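Local atomic coordinates of ribosomal RNA small subunit methyltransferase E (Bacillus subtilis, PDB entry 1VHK), a protein that probably methylates the N3 position of a specific uridine in 16S ribosomal RNA, using S-adenosyl-L-methionine and acting on the assembled 30S subunit. Residues F21-E26 and D63-L68; G40-C45 and K54-S59; K82-S87 and A109-Q114; Q164-F169 and S200-F205. All coordinates share one frame; numbering follows the deposited sequence.

Contact 1: residues F21-E26 and D63-L68; sequences FSITGE and DKVSCL
The ring of Phe21 lies over the side chain of Cys67, whose CB sits beneath one ring face, 3.7 Å from the centroid of the Phe21 ring and 27° off its normal. This is a CH-pi contact, displaced toward the rim. The first torsion of Phe21 (chi1 67°) tucks CG between the backbone N and the carbonyl carbon, which turns the ring across to the neighbouring strand. Cys67 SG adds an oblique sulfur-aromatic contact to the ring and also meets Ile23, with CD1 of Ile23 3.6 Å from SG of Cys67. Ile23 in turn runs side by side with Val65.

These four residues occupy one face of an antiparallel pair, strands 21-24 and 64-68, within the PUA domain. Phe21 and Cys67 form a hydrogen-bonded pair closed by two backbone bonds, Phe21 N to Cys67 O at 2.8 Å and Cys67 N to Phe21 O at 2.7 Å. Ile23 and Val65 form the next such pair, less evenly: Ile23 N reaches Val65 O at 2.7 Å, whereas Val65 N to Ile23 O stretches to 3.2 Å. The opposite face carries Ser22, Ser66, Thr24 and Lys64, where the bent lysine chain passes along the methyl CG2 of Thr24. Helix 26-35 covers the apolar face through Ile31, which touches both Ile23 and Val65.

The chemistry is thus two-sided: aromatic, sulfur and aliphatic groups turn toward the domain interior, while hydroxyls and an ammonium group line the more exposed side.

Contact 2: residues G40-C45 and K54-S59; sequences GDQIIC and KCELQS
Ile43 and Cys55 face each other as a hydrogen-bonded pair in the antiparallel beta hairpin of strands 42-46 and 52-60, part of the PUA domain. Each backbone N binds the other residue's carbonyl O, Ile43 N to Cys55 O and Cys55 N to Ile43 O, both at 2.9 Å. Toward the open end of the hairpin, Leu57 N donates to Asp41 O at 2.6 Å and Gly40 N to Leu57 O at 2.7 Å, so pairing continues past the regular strand.

Ile43 and Cys55 share one face, and Leu57 and Cys45 join them in an apolar row. Ile43 and Leu57 cross at about a right angle, CD1 of Ile43 lying 3.9 Å from CD1 of Leu57, while Cys55 SG rests against CB of Cys45. On the reverse face Lys54 runs alongside Ile44. Next to them, Gln42 and Glu56 bring amide and carboxylate planes within 28° of coplanar, and Gln42 NE2 points almost straight (169°) at Glu56 OE1, although at 3.5 Å the bond is weak.

Beyond this first shell, Phe21 and Ile23 of strand 21-24 pack on Cys55 and Ile43, and Asp41 is held by a bond from Asn38 N to its OD1.

Contact 3: residues K82-S87 and A109-Q114; sequences KVYIAS and AFIPFQ
Strands 82-87 and 109-113 run parallel, their axes 4.6 Å apart and inclined by 17°, as the paired strands of a beta-alpha-beta crossover whose connecting helix is 94-104. The unit belongs to the parallel sheet of the SPOUT methyltransferase domain. Its central bonds are Ile85 N to Ala109 O at 3.1 Å and Ile111 N to Ile85 O at 2.7 Å, so Ile85 uses both its amide and its carbonyl on the same neighbouring strand. At the far end Phe113 N reaches Ser87 O at 3.2 Å, but from above the carbonyl plane.

One face of the pair carries Tyr84, Ala86, Ala109 and Ile111. The Ala109 methyl packs against the CD1-CE1 side of the tyrosine, its CB 3.7 Å from both CD1 and CE1 of Tyr84. Two residues further along the strand, Ile111 CD1 approaches the same CD1 of Tyr84 obliquely from the other side of the ring plane. Tyr84 also meets the ring of Phe169 edge-to-face. On the other face Ile85 and Phe110 run alongside each other, with CB of Ile85 3.8 Å from CD1 of Phe110. Helix 239-253 covers Ile85 there through Pro240 and Leu244.

Phe113 turns back toward strand 82-87 because its chi1 of 69° places CG between the backbone N and the carbonyl carbon. Its ring also packs on Phe159 and Leu162 of helix 159-165. The returning CE1 of Phe113 sits 3.9 Å from CB of Ala86, and the O of Ala86 approaches the edge of that ring, 3.7 Å from the same CE1.

Contact 4: residues Q164-F169 and S200-F205; sequences QRMQDF and SLLIVF
Two first torsions bring Phe169 and Leu202 together: Phe169 holds CG beside its own backbone N (chi1 -45°), and Leu202 sends CG anti to its backbone N (chi1 176°). The aromatic ring thereby presents a face to the leucine. CB of Leu202 lies 3.9 Å from the centroid of the Phe169 ring and 18° off the normal, a CH-pi contact shifted toward the rim. Further along the leucine, CD2 touches CE1 of Phe169 at 3.9 Å, so CB and one methyl branch together follow the same side of the ring.

Ser200 meets the phenylalanine differently. Its OG lies near the ring plane at the edge, 3.7 Å from CD2 of Phe169. That hydroxyl also takes part in a hydrogen bond with the backbone N of Asp170, the residue after Phe169, which ties the start of strand 200-205 to the chain leaving the helical turn. No hydrogen bond joins the two segments; the packing of Phe169, Leu202 and Met166 carries most of the contact.

Met166, present as selenomethionine, extends the packing along Leu202, its SE 4.4 Å from CD2 of Leu202. The turn that carries it is closed within its own segment by Phe169 N to Met166 O at 3.2 Å. Tyr84 of the adjacent strand 82-88 also touches Leu202. Such packing is that of an alpha/beta domain: the turn that follows helix 159-165 lies against a central strand of the parallel sheet in the SPOUT methyltransferase domain.

How the contacts relate
The four contacts divide between two domains in chain order. Contacts 1 and 2 lie in the PUA domain, with centres 10 Å apart; contact 2 falls within the chain interval spanned by contact 1, and adjacent strands 52-60 and 64-72 join them in one mixed sheet. Contacts 3 and 4 follow in the SPOUT domain, with centres 8 Å apart, and meet through neighbouring strands 82-88 and 200-205 of the parallel sheet. Neither contact of the first pair touches either of the second: contacts 1 and 3 have their nearest atoms about 17 Å apart. Each pair of contacts stays within one sheet, consistent with a separate PUA module joined to the methyltransferase domain.

Contact 1: residues F21-E26 and D63-L68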
loop_
_atom_site.group_PDB
_atom_site.type_symbol
_atom_site.label_atom_id
_atom_site.label_comp_id
_atom_site.label_asym_id
_atom_site.label_seq_id
_atom_site.Cartn_x
_atom_site.Cartn_y
_atom_site.Cartn_z
ATOM N N PHE A 21 -2.753 12.072 33.051
ATOM C CA PHE A 21 -1.368 12.117 32.573
ATOM C C PHE A 21 -1.241 13.352 31.695
ATOM O O PHE A 21 -2.262 13.844 31.230
ATOM C CB PHE A 21 -0.958 10.849 31.846
ATOM C CG PHE A 21 -1.665 10.627 30.538
ATOM C CD1 PHE A 21 -2.910 10.020 30.510
ATOM C CD2 PHE A 21 -1.112 11.055 29.345
ATOM C CE1 PHE A 21 -3.581 9.825 29.320
ATOM C CE2 PHE A 21 -1.776 10.872 28.155
ATOM C CZ PHE A 21 -3.013 10.252 28.139
ATOM N N SER A 22 -0.039 13.864 31.499
ATOM C CA SER A 22 0.124 15.067 30.701
ATOM C C SER A 22 1.100 14.915 29.545
ATOM O O SER A 22 2.094 14.206 29.585
ATOM C CB SER A 22 0.529 16.254 31.582
ATOM O OG SER A 22 1.508 15.858 32.510
ATOM N N ILE A 23 0.768 15.633 28.478
ATOM C CA ILE A 23 1.508 15.637 27.243
ATOM C C ILE A 23 2.404 16.863 27.141
ATOM O O ILE A 23 1.932 18.002 27.183
ATOM C CB ILE A 23 0.530 15.623 26.036
ATOM C CG1 ILE A 23 -0.478 14.490 26.197
ATOM C CG2 ILE A 23 1.299 15.509 24.734
ATOM C CD1 ILE A 23 -1.458 14.319 25.070
ATOM N N THR A 24 3.715 16.624 27.012
ATOM C CA THR A 24 4.668 17.714 26.868
ATOM C C THR A 24 5.470 17.593 25.571
ATOM O O THR A 24 5.554 16.542 24.942
ATOM C CB THR A 24 5.626 17.859 28.060
ATOM O OG1 THR A 24 6.244 16.602 28.338
ATOM C CG2 THR A 24 4.909 18.345 29.305
ATOM N N GLY A 25 5.827 18.761 25.011
ATOM C CA GLY A 25 6.625 18.844 23.826
ATOM C C GLY A 25 5.928 19.220 22.536
ATOM O O GLY A 25 5.089 20.118 22.471
ATOM N N GLU A 26 6.371 18.579 21.456
ATOM C CA GLU A 26 5.890 18.742 20.106
ATOM C C GLU A 26 4.358 18.667 20.024
ATOM O O GLU A 26 3.713 19.566 19.512
ATOM C CB GLU A 26 6.425 17.601 19.212
ATOM C CG GLU A 26 7.390 17.995 18.120
ATOM C CD GLU A 26 7.929 16.787 17.366
ATOM O OE1 GLU A 26 9.124 16.789 16.995
ATOM O OE2 GLU A 26 7.157 15.821 17.169
ATOM N N ASP A 63 1.612 24.695 26.969
ATOM C CA ASP A 63 2.816 23.863 26.908
ATOM C C ASP A 63 2.594 22.535 27.608
ATOM O O ASP A 63 3.475 21.681 27.685
ATOM C CB ASP A 63 3.980 24.621 27.545
ATOM C CG ASP A 63 3.690 25.078 28.960
ATOM O OD1 ASP A 63 4.595 25.708 29.557
ATOM O OD2 ASP A 63 2.580 24.814 29.474
ATOM N N LYS A 64 1.418 22.401 28.212
ATOM C CA LYS A 64 1.059 21.177 28.919
ATOM C C LYS A 64 -0.388 20.815 28.604
ATOM O O LYS A 64 -1.235 21.701 28.470
ATOM C CB LYS A 64 1.267 21.317 30.424
ATOM C CG LYS A 64 2.611 20.799 30.920
ATOM C CD LYS A 64 3.667 21.890 30.956
ATOM C CE LYS A 64 5.069 21.316 31.030
ATOM N NZ LYS A 64 5.166 20.211 32.030
ATOM N N VAL A 65 -0.641 19.541 28.364
ATOM C CA VAL A 65 -2.007 19.078 28.074
ATOM C C VAL A 65 -2.297 17.873 28.963
ATOM O O VAL A 65 -1.534 16.910 28.970
ATOM C CB VAL A 65 -2.205 18.740 26.601
ATOM C CG1 VAL A 65 -3.309 17.712 26.394
ATOM C CG2 VAL A 65 -2.535 19.988 25.778
ATOM N N SER A 66 -3.349 17.967 29.768
ATOM C CA SER A 66 -3.657 16.870 30.688
ATOM C C SER A 66 -4.773 15.995 30.136
ATOM O O SER A 66 -5.730 16.521 29.579
ATOM C CB SER A 66 -4.004 17.406 32.072
ATOM O OG SER A 66 -2.876 18.055 32.648
ATOM N N CYS A 67 -4.614 14.678 30.290
ATOM C CA CYS A 67 -5.550 13.715 29.796
ATOM C C CYS A 67 -5.985 12.667 30.823
ATOM O O CYS A 67 -5.228 12.209 31.652
ATOM C CB CYS A 67 -4.979 12.939 28.587
ATOM S SG CYS A 67 -4.166 13.936 27.338
ATOM N N LEU A 68 -7.227 12.260 30.661
ATOM C CA LEU A 68 -7.902 11.234 31.441
ATOM C C LEU A 68 -8.174 10.054 30.503
ATOM O O LEU A 68 -8.696 10.323 29.420
ATOM C CB LEU A 68 -9.255 11.813 31.887
ATOM C CG LEU A 68 -10.360 10.820 32.226
ATOM C CD1 LEU A 68 -10.017 10.011 33.464
ATOM C CD2 LEU A 68 -11.687 11.535 32.372
#

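Contact 2: residues G40-C45 and K54-S59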
loop_
_atom_site.group_PDB
_atom_site.type_symbol
_atom_site.label_atom_id
_atom_site.label_comp_id
_atom_site.label_asym_id
_atom_site.label_seq_id
_atom_site.Cartn_x
_atom_site.Cartn_y
_atom_site.Cartn_z
ATOM N N GLY A 40 -12.484 18.491 27.241
ATOM C CA GLY A 40 -13.669 17.735 26.880
ATOM C C GLY A 40 -13.462 17.039 25.535
ATOM O O GLY A 40 -14.211 16.142 25.163
ATOM N N ASP A 41 -12.482 17.511 24.773
ATOM C CA ASP A 41 -12.170 16.915 23.487
ATOM C C ASP A 41 -11.488 15.555 23.702
ATOM O O ASP A 41 -10.792 15.360 24.689
ATOM C CB ASP A 41 -11.278 17.827 22.655
ATOM C CG ASP A 41 -12.017 18.955 21.968
ATOM O OD1 ASP A 41 -11.340 19.888 21.476
ATOM O OD2 ASP A 41 -13.258 18.911 21.904
ATOM N N GLN A 42 -11.689 14.672 22.741
ATOM C CA GLN A 42 -11.178 13.320 22.753
ATOM C C GLN A 42 -10.095 13.040 21.727
ATOM O O GLN A 42 -10.180 13.491 20.587
ATOM C CB GLN A 42 -12.378 12.374 22.496
ATOM C CG GLN A 42 -13.400 12.395 23.638
ATOM C CD GLN A 42 -14.344 11.202 23.529
ATOM O OE1 GLN A 42 -14.524 10.687 22.417
ATOM N NE2 GLN A 42 -14.911 10.748 24.642
ATOM N N ILE A 43 -9.059 12.303 22.131
ATOM C CA ILE A 43 -7.969 11.889 21.275
ATOM C C ILE A 43 -7.665 10.397 21.518
ATOM O O ILE A 43 -8.182 9.726 22.393
ATOM C CB ILE A 43 -6.621 12.618 21.431
ATOM C CG1 ILE A 43 -6.037 12.400 22.817
ATOM C CG2 ILE A 43 -6.723 14.093 21.063
ATOM C CD1 ILE A 43 -4.945 13.312 23.286
ATOM N N ILE A 44 -6.811 9.891 20.645
ATOM C CA ILE A 44 -6.327 8.526 20.717
ATOM C C ILE A 44 -4.819 8.586 21.012
ATOM O O ILE A 44 -4.064 9.333 20.382
ATOM C CB ILE A 44 -6.583 7.755 19.423
ATOM C CG1 ILE A 44 -8.017 7.945 18.927
ATOM C CG2 ILE A 44 -6.290 6.267 19.624
ATOM C CD1 ILE A 44 -9.068 7.151 19.645
ATOM N N CYS A 45 -4.429 7.864 22.047
ATOM C CA CYS A 45 -3.052 7.788 22.473
ATOM C C CYS A 45 -2.605 6.319 22.529
ATOM O O CYS A 45 -3.328 5.413 22.944
ATOM C CB CYS A 45 -2.816 8.449 23.817
ATOM S SG CYS A 45 -2.996 10.239 23.851
ATOM N N LYS A 54 -8.285 5.542 24.567
ATOM C CA LYS A 54 -9.134 6.681 24.214
ATOM C C LYS A 54 -9.041 7.671 25.400
ATOM O O LYS A 54 -9.215 7.305 26.575
ATOM C CB LYS A 54 -10.546 6.307 23.921
ATOM C CG LYS A 54 -11.323 7.317 23.106
ATOM C CD LYS A 54 -12.573 6.686 22.511
ATOM C CE LYS A 54 -12.273 5.355 21.844
ATOM N NZ LYS A 54 -12.326 5.426 20.356
ATOM N N CYS A 55 -8.553 8.871 25.089
ATOM C CA CYS A 55 -8.366 9.878 26.119
ATOM C C CYS A 55 -9.258 11.101 25.917
ATOM O O CYS A 55 -9.639 11.442 24.804
ATOM C CB CYS A 55 -6.907 10.330 26.198
ATOM S SG CYS A 55 -5.706 8.991 26.312
ATOM N N GLU A 56 -9.536 11.746 27.043
ATOM C CA GLU A 56 -10.318 12.968 27.131
ATOM C C GLU A 56 -9.441 14.111 27.639
ATOM O O GLU A 56 -8.722 13.984 28.632
ATOM C CB GLU A 56 -11.522 12.746 28.055
ATOM C CG GLU A 56 -12.668 13.702 27.916
ATOM C CD GLU A 56 -14.013 13.207 28.377
ATOM O OE1 GLU A 56 -14.722 12.514 27.607
ATOM O OE2 GLU A 56 -14.464 13.552 29.499
ATOM N N LEU A 57 -9.413 15.236 26.921
ATOM C CA LEU A 57 -8.613 16.370 27.389
ATOM C C LEU A 57 -9.292 17.008 28.608
ATOM O O LEU A 57 -10.383 17.548 28.556
ATOM C CB LEU A 57 -8.334 17.368 26.308
ATOM C CG LEU A 57 -7.279 17.062 25.249
ATOM C CD1 LEU A 57 -6.208 16.108 25.764
ATOM C CD2 LEU A 57 -7.909 16.541 23.971
ATOM N N GLN A 58 -8.653 16.806 29.749
ATOM C CA GLN A 58 -9.066 17.324 31.035
ATOM C C GLN A 58 -8.492 18.738 31.189
ATOM O O GLN A 58 -9.202 19.681 31.515
ATOM C CB GLN A 58 -8.554 16.420 32.152
ATOM C CG GLN A 58 -8.754 16.955 33.551
ATOM C CD GLN A 58 -8.913 15.877 34.600
ATOM O OE1 GLN A 58 -8.843 16.137 35.813
ATOM N NE2 GLN A 58 -9.140 14.648 34.144
ATOM N N SER A 59 -7.229 18.882 30.782
ATOM C CA SER A 59 -6.581 20.193 30.864
ATOM C C SER A 59 -5.814 20.533 29.602
ATOM O O SER A 59 -5.131 19.676 29.024
ATOM C CB SER A 59 -5.675 20.248 32.090
ATOM O OG SER A 59 -4.710 21.262 31.975
#

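Contact 3: residues K82-S87 and A109-Q114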
loop_
_atom_site.group_PDB
_atom_site.type_symbol
_atom_site.label_atom_id
_atom_site.label_comp_id
_atom_site.label_asym_id
_atom_site.label_seq_id
_atom_site.Cartn_x
_atom_site.Cartn_y
_atom_site.Cartn_z
ATOM N N LYS A 82 7.499 -9.363 11.575
ATOM C CA LYS A 82 8.308 -8.165 11.418
ATOM C C LYS A 82 8.912 -8.033 10.041
ATOM O O LYS A 82 9.797 -8.802 9.644
ATOM C CB LYS A 82 9.441 -8.175 12.472
ATOM C CG LYS A 82 8.863 -8.093 13.882
ATOM C CD LYS A 82 9.916 -7.814 14.925
ATOM C CE LYS A 82 9.265 -7.630 16.303
ATOM N NZ LYS A 82 10.196 -6.970 17.268
ATOM N N VAL A 83 8.409 -7.057 9.243
ATOM C CA VAL A 83 9.001 -6.985 7.907
ATOM C C VAL A 83 9.836 -5.744 7.744
ATOM O O VAL A 83 9.550 -4.671 8.276
ATOM C CB VAL A 83 8.137 -7.413 6.747
ATOM C CG1 VAL A 83 6.687 -7.659 7.100
ATOM C CG2 VAL A 83 8.280 -6.550 5.512
ATOM N N TYR A 84 11.096 -6.019 7.351
ATOM C CA TYR A 84 12.095 -5.004 7.117
ATOM C C TYR A 84 12.272 -4.727 5.622
ATOM O O TYR A 84 12.595 -5.628 4.852
ATOM C CB TYR A 84 13.444 -5.422 7.671
ATOM C CG TYR A 84 13.523 -5.431 9.173
ATOM C CD1 TYR A 84 14.374 -4.558 9.848
ATOM C CD2 TYR A 84 12.776 -6.321 9.918
ATOM C CE1 TYR A 84 14.480 -4.602 11.230
ATOM C CE2 TYR A 84 12.867 -6.383 11.296
ATOM C CZ TYR A 84 13.720 -5.512 11.937
ATOM O OH TYR A 84 13.819 -5.574 13.304
ATOM N N ILE A 85 12.124 -3.470 5.253
ATOM C CA ILE A 85 12.259 -3.055 3.869
ATOM C C ILE A 85 13.644 -2.468 3.608
ATOM O O ILE A 85 13.998 -1.424 4.143
ATOM C CB ILE A 85 11.188 -2.004 3.492
ATOM C CG1 ILE A 85 9.806 -2.446 3.947
ATOM C CG2 ILE A 85 11.209 -1.742 1.995
ATOM C CD1 ILE A 85 9.368 -3.811 3.485
ATOM N N ALA A 86 14.431 -3.131 2.762
ATOM C CA ALA A 86 15.714 -2.562 2.348
ATOM C C ALA A 86 15.570 -1.943 0.956
ATOM O O ALA A 86 15.440 -2.728 0.007
ATOM C CB ALA A 86 16.794 -3.637 2.308
ATOM N N SER A 87 15.716 -0.624 0.792
ATOM C CA SER A 87 15.604 -0.071 -0.550
ATOM C C SER A 87 16.851 0.557 -1.135
ATOM O O SER A 87 17.432 1.515 -0.608
ATOM C CB SER A 87 14.457 0.956 -0.612
ATOM O OG SER A 87 13.326 0.534 0.112
ATOM N N ALA A 109 10.397 -1.770 9.717
ATOM C CA ALA A 109 11.552 -0.846 9.784
ATOM C C ALA A 109 12.058 -0.639 8.364
ATOM O O ALA A 109 11.632 -1.410 7.522
ATOM C CB ALA A 109 12.648 -1.418 10.670
ATOM N N PHE A 110 12.778 0.485 8.135
ATOM C CA PHE A 110 13.272 0.693 6.773
ATOM C C PHE A 110 14.783 0.792 6.771
ATOM O O PHE A 110 15.406 1.235 7.742
ATOM C CB PHE A 110 12.663 1.935 6.141
ATOM C CG PHE A 110 11.180 1.951 6.025
ATOM C CD1 PHE A 110 10.540 1.502 4.897
ATOM C CD2 PHE A 110 10.417 2.395 7.106
ATOM C CE1 PHE A 110 9.155 1.559 4.806
ATOM C CE2 PHE A 110 9.035 2.424 7.040
ATOM C CZ PHE A 110 8.410 2.016 5.874
ATOM N N ILE A 111 15.425 0.252 5.750
ATOM C CA ILE A 111 16.893 0.274 5.679
ATOM C C ILE A 111 17.316 0.696 4.266
ATOM O O ILE A 111 17.295 -0.158 3.383
ATOM C CB ILE A 111 17.484 -1.126 5.894
ATOM C CG1 ILE A 111 17.056 -1.738 7.240
ATOM C CG2 ILE A 111 18.993 -1.064 5.779
ATOM C CD1 ILE A 111 17.361 -3.224 7.279
ATOM N N PRO A 112 17.635 1.956 4.078
ATOM C CA PRO A 112 18.065 2.475 2.788
ATOM C C PRO A 112 19.520 2.094 2.564
ATOM O O PRO A 112 20.279 2.045 3.547
ATOM C CB PRO A 112 17.914 3.983 2.927
ATOM C CG PRO A 112 17.221 4.208 4.211
ATOM C CD PRO A 112 17.619 3.033 5.096
ATOM N N PHE A 113 19.926 1.840 1.329
ATOM C CA PHE A 113 21.336 1.449 1.157
ATOM C C PHE A 113 21.851 1.895 -0.177
ATOM O O PHE A 113 21.050 2.014 -1.103
ATOM C CB PHE A 113 21.516 -0.060 1.385
ATOM C CG PHE A 113 20.883 -0.899 0.307
ATOM C CD1 PHE A 113 19.618 -1.429 0.470
ATOM C CD2 PHE A 113 21.554 -1.131 -0.876
ATOM C CE1 PHE A 113 19.043 -2.171 -0.536
ATOM C CE2 PHE A 113 20.964 -1.832 -1.902
ATOM C CZ PHE A 113 19.692 -2.351 -1.732
ATOM N N GLN A 114 23.154 2.213 -0.245
ATOM C CA GLN A 114 23.692 2.660 -1.549
ATOM C C GLN A 114 23.676 1.476 -2.500
ATOM O O GLN A 114 24.191 0.406 -2.109
ATOM C CB GLN A 114 25.143 3.133 -1.401
ATOM C CG GLN A 114 25.649 3.958 -2.569
ATOM C CD GLN A 114 24.849 5.221 -2.804
ATOM O OE1 GLN A 114 24.457 5.908 -1.834
ATOM N NE2 GLN A 114 24.563 5.566 -4.063
#

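Contact 4: residues Q164-F169 and S200-F205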
loop_
_atom_site.group_PDB
_atom_site.type_symbol
_atom_site.label_atom_id
_atom_site.label_comp_id
_atom_site.label_asym_id
_atom_site.label_seq_id
_atom_site.Cartn_x
_atom_site.Cartn_y
_atom_site.Cartn_z
ATOM N N GLN A 164 26.121 -7.519 5.923
ATOM C CA GLN A 164 26.415 -7.956 7.278
ATOM C C GLN A 164 25.190 -7.930 8.170
ATOM O O GLN A 164 25.235 -8.519 9.258
ATOM C CB GLN A 164 27.546 -7.145 7.924
ATOM N N ARG A 165 24.111 -7.285 7.768
ATOM C CA ARG A 165 22.917 -7.218 8.609
ATOM C C ARG A 165 22.071 -8.473 8.479
ATOM O O ARG A 165 21.444 -8.916 9.441
ATOM C CB ARG A 165 22.092 -5.975 8.228
ATOM C CG ARG A 165 21.290 -5.387 9.378
ATOM C CD ARG A 165 21.300 -3.872 9.341
ATOM N NE ARG A 165 21.577 -3.257 10.635
ATOM C CZ ARG A 165 20.769 -3.318 11.678
ATOM N NH1 ARG A 165 19.610 -3.974 11.579
ATOM N NH2 ARG A 165 21.095 -2.728 12.824
HETATM N N MSE A 166 22.133 -9.113 7.330
HETATM C CA MSE A 166 21.358 -10.274 6.960
HETATM C C MSE A 166 21.245 -11.356 8.003
HETATM O O MSE A 166 20.172 -11.950 8.215
HETATM C CB MSE A 166 21.884 -10.866 5.626
HETATM C CG MSE A 166 22.079 -9.770 4.594
HETATM SE SE MSE A 166 21.458 -10.188 2.854
HETATM C CE MSE A 166 20.342 -11.684 3.184
ATOM N N GLN A 167 22.327 -11.617 8.717
ATOM C CA GLN A 167 22.391 -12.653 9.729
ATOM C C GLN A 167 21.405 -12.503 10.866
ATOM O O GLN A 167 21.068 -13.479 11.561
ATOM C CB GLN A 167 23.829 -12.674 10.278
ATOM C CG GLN A 167 24.431 -14.073 10.382
ATOM C CD GLN A 167 25.910 -13.969 10.747
ATOM O OE1 GLN A 167 26.223 -13.289 11.731
ATOM N NE2 GLN A 167 26.780 -14.575 9.953
ATOM N N ASP A 168 20.952 -11.294 11.151
ATOM C CA ASP A 168 20.059 -11.013 12.242
ATOM C C ASP A 168 18.631 -11.454 11.981
ATOM O O ASP A 168 17.866 -11.651 12.928
ATOM C CB ASP A 168 20.060 -9.519 12.585
ATOM C CG ASP A 168 21.423 -8.886 12.720
ATOM O OD1 ASP A 168 21.460 -7.649 12.961
ATOM O OD2 ASP A 168 22.454 -9.582 12.614
ATOM N N PHE A 169 18.233 -11.636 10.723
ATOM C CA PHE A 169 16.842 -11.976 10.482
ATOM C C PHE A 169 16.590 -13.456 10.265
ATOM O O PHE A 169 17.346 -14.129 9.591
ATOM C CB PHE A 169 16.306 -11.207 9.265
ATOM C CG PHE A 169 16.679 -9.756 9.239
ATOM C CD1 PHE A 169 17.817 -9.330 8.580
ATOM C CD2 PHE A 169 15.877 -8.814 9.855
ATOM C CE1 PHE A 169 18.146 -7.989 8.535
ATOM C CE2 PHE A 169 16.204 -7.485 9.829
ATOM C CZ PHE A 169 17.323 -7.070 9.145
ATOM N N SER A 200 11.125 -12.513 11.877
ATOM C CA SER A 200 11.588 -11.393 11.122
ATOM C C SER A 200 11.854 -11.673 9.661
ATOM O O SER A 200 12.482 -12.673 9.307
ATOM C CB SER A 200 12.851 -10.795 11.772
ATOM O OG SER A 200 14.001 -11.563 11.431
ATOM N N LEU A 201 11.477 -10.701 8.802
ATOM C CA LEU A 201 11.727 -10.888 7.371
ATOM C C LEU A 201 12.347 -9.646 6.738
ATOM O O LEU A 201 11.918 -8.521 6.971
ATOM C CB LEU A 201 10.442 -11.287 6.669
ATOM C CG LEU A 201 10.446 -11.253 5.139
ATOM C CD1 LEU A 201 11.249 -12.425 4.561
ATOM C CD2 LEU A 201 9.024 -11.222 4.597
ATOM N N LEU A 202 13.468 -9.836 6.053
ATOM C CA LEU A 202 14.171 -8.806 5.329
ATOM C C LEU A 202 13.870 -8.963 3.832
ATOM O O LEU A 202 13.883 -10.082 3.347
ATOM C CB LEU A 202 15.694 -8.884 5.510
ATOM C CG LEU A 202 16.456 -7.847 4.651
ATOM C CD1 LEU A 202 16.160 -6.449 5.175
ATOM C CD2 LEU A 202 17.935 -8.133 4.625
ATOM N N ILE A 203 13.495 -7.868 3.188
ATOM C CA ILE A 203 13.164 -7.878 1.763
ATOM C C ILE A 203 13.970 -6.773 1.084
ATOM O O ILE A 203 13.868 -5.618 1.527
ATOM C CB ILE A 203 11.675 -7.620 1.468
ATOM C CG1 ILE A 203 10.729 -8.464 2.309
ATOM C CG2 ILE A 203 11.389 -7.876 -0.017
ATOM C CD1 ILE A 203 9.260 -8.245 2.055
ATOM N N VAL A 204 14.886 -7.112 0.170
ATOM C CA VAL A 204 15.670 -6.013 -0.426
ATOM C C VAL A 204 15.227 -5.748 -1.835
ATOM O O VAL A 204 14.949 -6.658 -2.617
ATOM C CB VAL A 204 17.170 -6.210 -0.280
ATOM C CG1 VAL A 204 17.508 -7.417 0.588
ATOM C CG2 VAL A 204 17.917 -6.265 -1.603
ATOM N N PHE A 205 15.117 -4.462 -2.187
ATOM C CA PHE A 205 14.716 -4.063 -3.540
ATOM C C PHE A 205 15.825 -3.275 -4.222
ATOM O O PHE A 205 16.551 -2.534 -3.540
ATOM C CB PHE A 205 13.470 -3.137 -3.418
ATOM C CG PHE A 205 12.359 -3.782 -2.645
ATOM C CD1 PHE A 205 12.309 -3.675 -1.276
ATOM C CD2 PHE A 205 11.383 -4.505 -3.307
ATOM C CE1 PHE A 205 11.326 -4.316 -0.557
ATOM C CE2 PHE A 205 10.371 -5.123 -2.597
ATOM C CZ PHE A 205 10.330 -5.003 -1.221
#